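Local structure of A-adding tRNA nucleotidyltransferase (Aquifex aeolicus, 4WBY) at residues L168-F173 / F179-S184. The protein adds the terminal adenosine to tRNAs that end in CC, using ATP and magnesium, and so completes their CCA 3' end. Residues are numbered along the deposited sequence; the frame is centred on the assembly and turned at random.
With SO4 (sulfate ion), chain D.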
loop_
_atom_site.group_PDB
_atom_site.type_symbol
_atom_site.label_atom_id
_atom_site.label_comp_id
_atom_site.label_asym_id
_atom_site.label_seq_id
_atom_site.Cartn_x
_atom_site.Cartn_y
_atom_site.Cartn_z
ATOM N N LEU A 168 4.118 -5.285 11.858
ATOM C CA LEU A 168 3.598 -5.345 10.496
ATOM C C LEU A 168 4.403 -4.448 9.556
ATOM O O LEU A 168 4.681 -4.835 8.415
ATOM C CB LEU A 168 2.109 -4.963 10.457
ATOM C CG LEU A 168 1.127 -5.869 11.203
ATOM C CD1 LEU A 168 -0.297 -5.388 10.958
ATOM C CD2 LEU A 168 1.277 -7.333 10.815
ATOM N N ARG A 169 4.771 -3.253 10.022
ATOM C CA ARG A 169 5.517 -2.318 9.175
ATOM C C ARG A 169 6.861 -2.914 8.757
ATOM O O ARG A 169 7.287 -2.742 7.615
ATOM C CB ARG A 169 5.754 -0.987 9.893
ATOM C CG ARG A 169 4.494 -0.193 10.169
ATOM C CD ARG A 169 4.810 1.131 10.865
ATOM N NE ARG A 169 5.763 1.949 10.130
ATOM C CZ ARG A 169 5.430 2.882 9.241
ATOM N NH1 ARG A 169 4.152 3.113 8.954
ATOM N NH2 ARG A 169 6.380 3.580 8.631
ATOM N N ALA A 170 7.519 -3.618 9.679
ATOM C CA ALA A 170 8.807 -4.243 9.365
ATOM C C ALA A 170 8.673 -5.175 8.177
ATOM O O ALA A 170 9.540 -5.220 7.296
ATOM C CB ALA A 170 9.348 -5.007 10.568
ATOM N N LEU A 171 7.578 -5.925 8.158
ATOM C CA LEU A 171 7.367 -6.915 7.117
ATOM C C LEU A 171 6.971 -6.243 5.804
ATOM O O LEU A 171 7.337 -6.720 4.728
ATOM C CB LEU A 171 6.312 -7.930 7.573
ATOM C CG LEU A 171 6.651 -8.616 8.905
ATOM C CD1 LEU A 171 5.631 -9.695 9.252
ATOM C CD2 LEU A 171 8.080 -9.175 8.883
ATOM N N ARG A 172 6.258 -5.121 5.884
ATOM C CA ARG A 172 5.955 -4.356 4.670
ATOM C C ARG A 172 7.243 -3.851 4.010
ATOM O O ARG A 172 7.428 -4.013 2.800
ATOM C CB ARG A 172 5.017 -3.181 4.952
ATOM C CG ARG A 172 4.851 -2.254 3.744
ATOM C CD ARG A 172 3.578 -1.407 3.828
ATOM N NE ARG A 172 3.515 -0.547 5.010
ATOM C CZ ARG A 172 3.981 0.694 5.069
ATOM N NH1 ARG A 172 4.575 1.243 4.017
ATOM N NH2 ARG A 172 3.849 1.394 6.188
ATOM N N PHE A 173 8.144 -3.257 4.793
ATOM C CA PHE A 173 9.384 -2.764 4.199
ATOM C C PHE A 173 10.286 -3.910 3.748
ATOM O O PHE A 173 10.910 -3.814 2.688
ATOM C CB PHE A 173 10.126 -1.830 5.162
ATOM C CG PHE A 173 9.399 -0.535 5.402
ATOM C CD1 PHE A 173 9.091 0.308 4.341
ATOM C CD2 PHE A 173 8.996 -0.170 6.673
ATOM C CE1 PHE A 173 8.409 1.504 4.549
ATOM C CE2 PHE A 173 8.325 1.023 6.890
ATOM C CZ PHE A 173 8.024 1.862 5.825
ATOM N N PHE A 179 14.381 -7.035 1.576
ATOM C CA PHE A 179 15.345 -6.967 2.674
ATOM C C PHE A 179 15.020 -8.068 3.687
ATOM O O PHE A 179 13.898 -8.589 3.722
ATOM C CB PHE A 179 15.311 -5.612 3.400
ATOM C CG PHE A 179 16.032 -4.476 2.697
ATOM C CD1 PHE A 179 16.376 -4.533 1.355
ATOM C CD2 PHE A 179 16.375 -3.335 3.423
ATOM C CE1 PHE A 179 17.036 -3.453 0.744
ATOM C CE2 PHE A 179 17.043 -2.262 2.829
ATOM C CZ PHE A 179 17.367 -2.324 1.482
ATOM N N LYS A 180 15.992 -8.370 4.544
ATOM C CA LYS A 180 15.789 -9.287 5.655
ATOM C C LYS A 180 15.753 -8.523 6.971
ATOM O O LYS A 180 16.342 -7.456 7.085
ATOM C CB LYS A 180 16.901 -10.332 5.690
ATOM C CG LYS A 180 16.869 -11.299 4.510
ATOM C CD LYS A 180 17.903 -12.405 4.658
ATOM C CE LYS A 180 17.659 -13.237 5.913
ATOM N NZ LYS A 180 16.290 -13.830 5.940
ATOM N N LEU A 181 15.061 -9.063 7.966
ATOM C CA LEU A 181 15.193 -8.543 9.320
ATOM C C LEU A 181 16.600 -8.793 9.853
ATOM O O LEU A 181 17.190 -9.850 9.593
ATOM C CB LEU A 181 14.163 -9.186 10.254
ATOM C CG LEU A 181 12.698 -9.096 9.836
ATOM C CD1 LEU A 181 11.851 -9.872 10.830
ATOM C CD2 LEU A 181 12.295 -7.643 9.775
ATOM N N SER A 182 17.134 -7.845 10.618
ATOM C CA SER A 182 18.385 -8.107 11.327
ATOM C C SER A 182 18.158 -9.275 12.288
ATOM O O SER A 182 17.025 -9.552 12.676
ATOM C CB SER A 182 18.890 -6.862 12.077
ATOM O OG SER A 182 18.532 -6.860 13.448
ATOM N N ARG A 183 19.230 -9.957 12.674
ATOM C CA ARG A 183 19.091 -11.111 13.552
ATOM C C ARG A 183 18.388 -10.750 14.857
ATOM O O ARG A 183 17.446 -11.437 15.261
ATOM C CB ARG A 183 20.460 -11.730 13.830
ATOM C CG ARG A 183 21.096 -12.314 12.586
ATOM C CD ARG A 183 22.515 -12.798 12.855
ATOM N NE ARG A 183 23.285 -12.922 11.622
ATOM C CZ ARG A 183 24.175 -12.026 11.207
ATOM N NH1 ARG A 183 24.414 -10.944 11.936
ATOM N NH2 ARG A 183 24.833 -12.215 10.070
ATOM N N SER A 184 18.810 -9.669 15.508
ATOM C CA SER A 184 18.160 -9.297 16.763
ATOM C C SER A 184 16.753 -8.750 16.519
ATOM O O SER A 184 15.847 -9.012 17.303
ATOM C CB SER A 184 18.988 -8.278 17.545
ATOM O OG SER A 184 19.180 -7.092 16.806
HETATM S S SO4 D . 6.407 5.005 3.519
HETATM O O1 SO4 D . 7.668 5.485 4.115
HETATM O O2 SO4 D . 6.733 4.337 2.262
HETATM O O3 SO4 D . 5.709 4.087 4.419
HETATM O O4 SO4 D . 5.567 6.163 3.234
#
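Helix 165-177, whose residues 168-172 belong to the ATP-binding site, packs through Ala-170 and Leu-171 against Leu-181 of the short strand 180-181 that follows it, in the C-terminal, nucleotidyltransferase-containing part of the A-adding enzyme. Leu-181 reaches the helix with both methyls: CD2 rests on Ala-170 CB at 4.0 Å, and CD1 lies 4.3 Å from Leu-171 CD2. Its CG is anti to the carbonyl carbon and beside the backbone N (chi1 -55°), which swings the fork of the side chain in against the helix. The join is small and wholly apolar; the strand itself is held by backbone bonds to the parallel strand 151-152, and just beyond it Ser-182 OG caps the start of helix 183-194 at Thr-185 N.

On another part of the helix, Arg-172 and Arg-169 carry charge into the binding site. Arg-172 leaves with CG trans to its own N (chi1 172°), then bends at chi3, bringing the guanidinium to a sulfate, probably from the crystallisation liquor. Arg-172 NH1 donates to sulfate O3 at 3.1 Å, nearly straight at 173°, the oxygen lying at the guanidinium edge, near its plane. Arg-176 and Arg-35 bind the same anion, and Phe-173 CZ lies 3.5 Å from sulfate O3. NE of Arg-172 is salt-bridged to Glu-209, which probably steadies the guanidinium, while Arg-169 NE pairs with Asp-119. With a leucine in place of Arg-172, the sulfate would probably lose one of its arginine donors and Glu-209 OE2 its salt bridge from NE. Arginines from two helices, 32-38 and 165-177, thus gather round one anion; all three belong to the ATP-binding site, and the sulfate may sit where a nucleotide phosphate goes in this tRNA nucleotidyltransferase/poly(A) polymerase family.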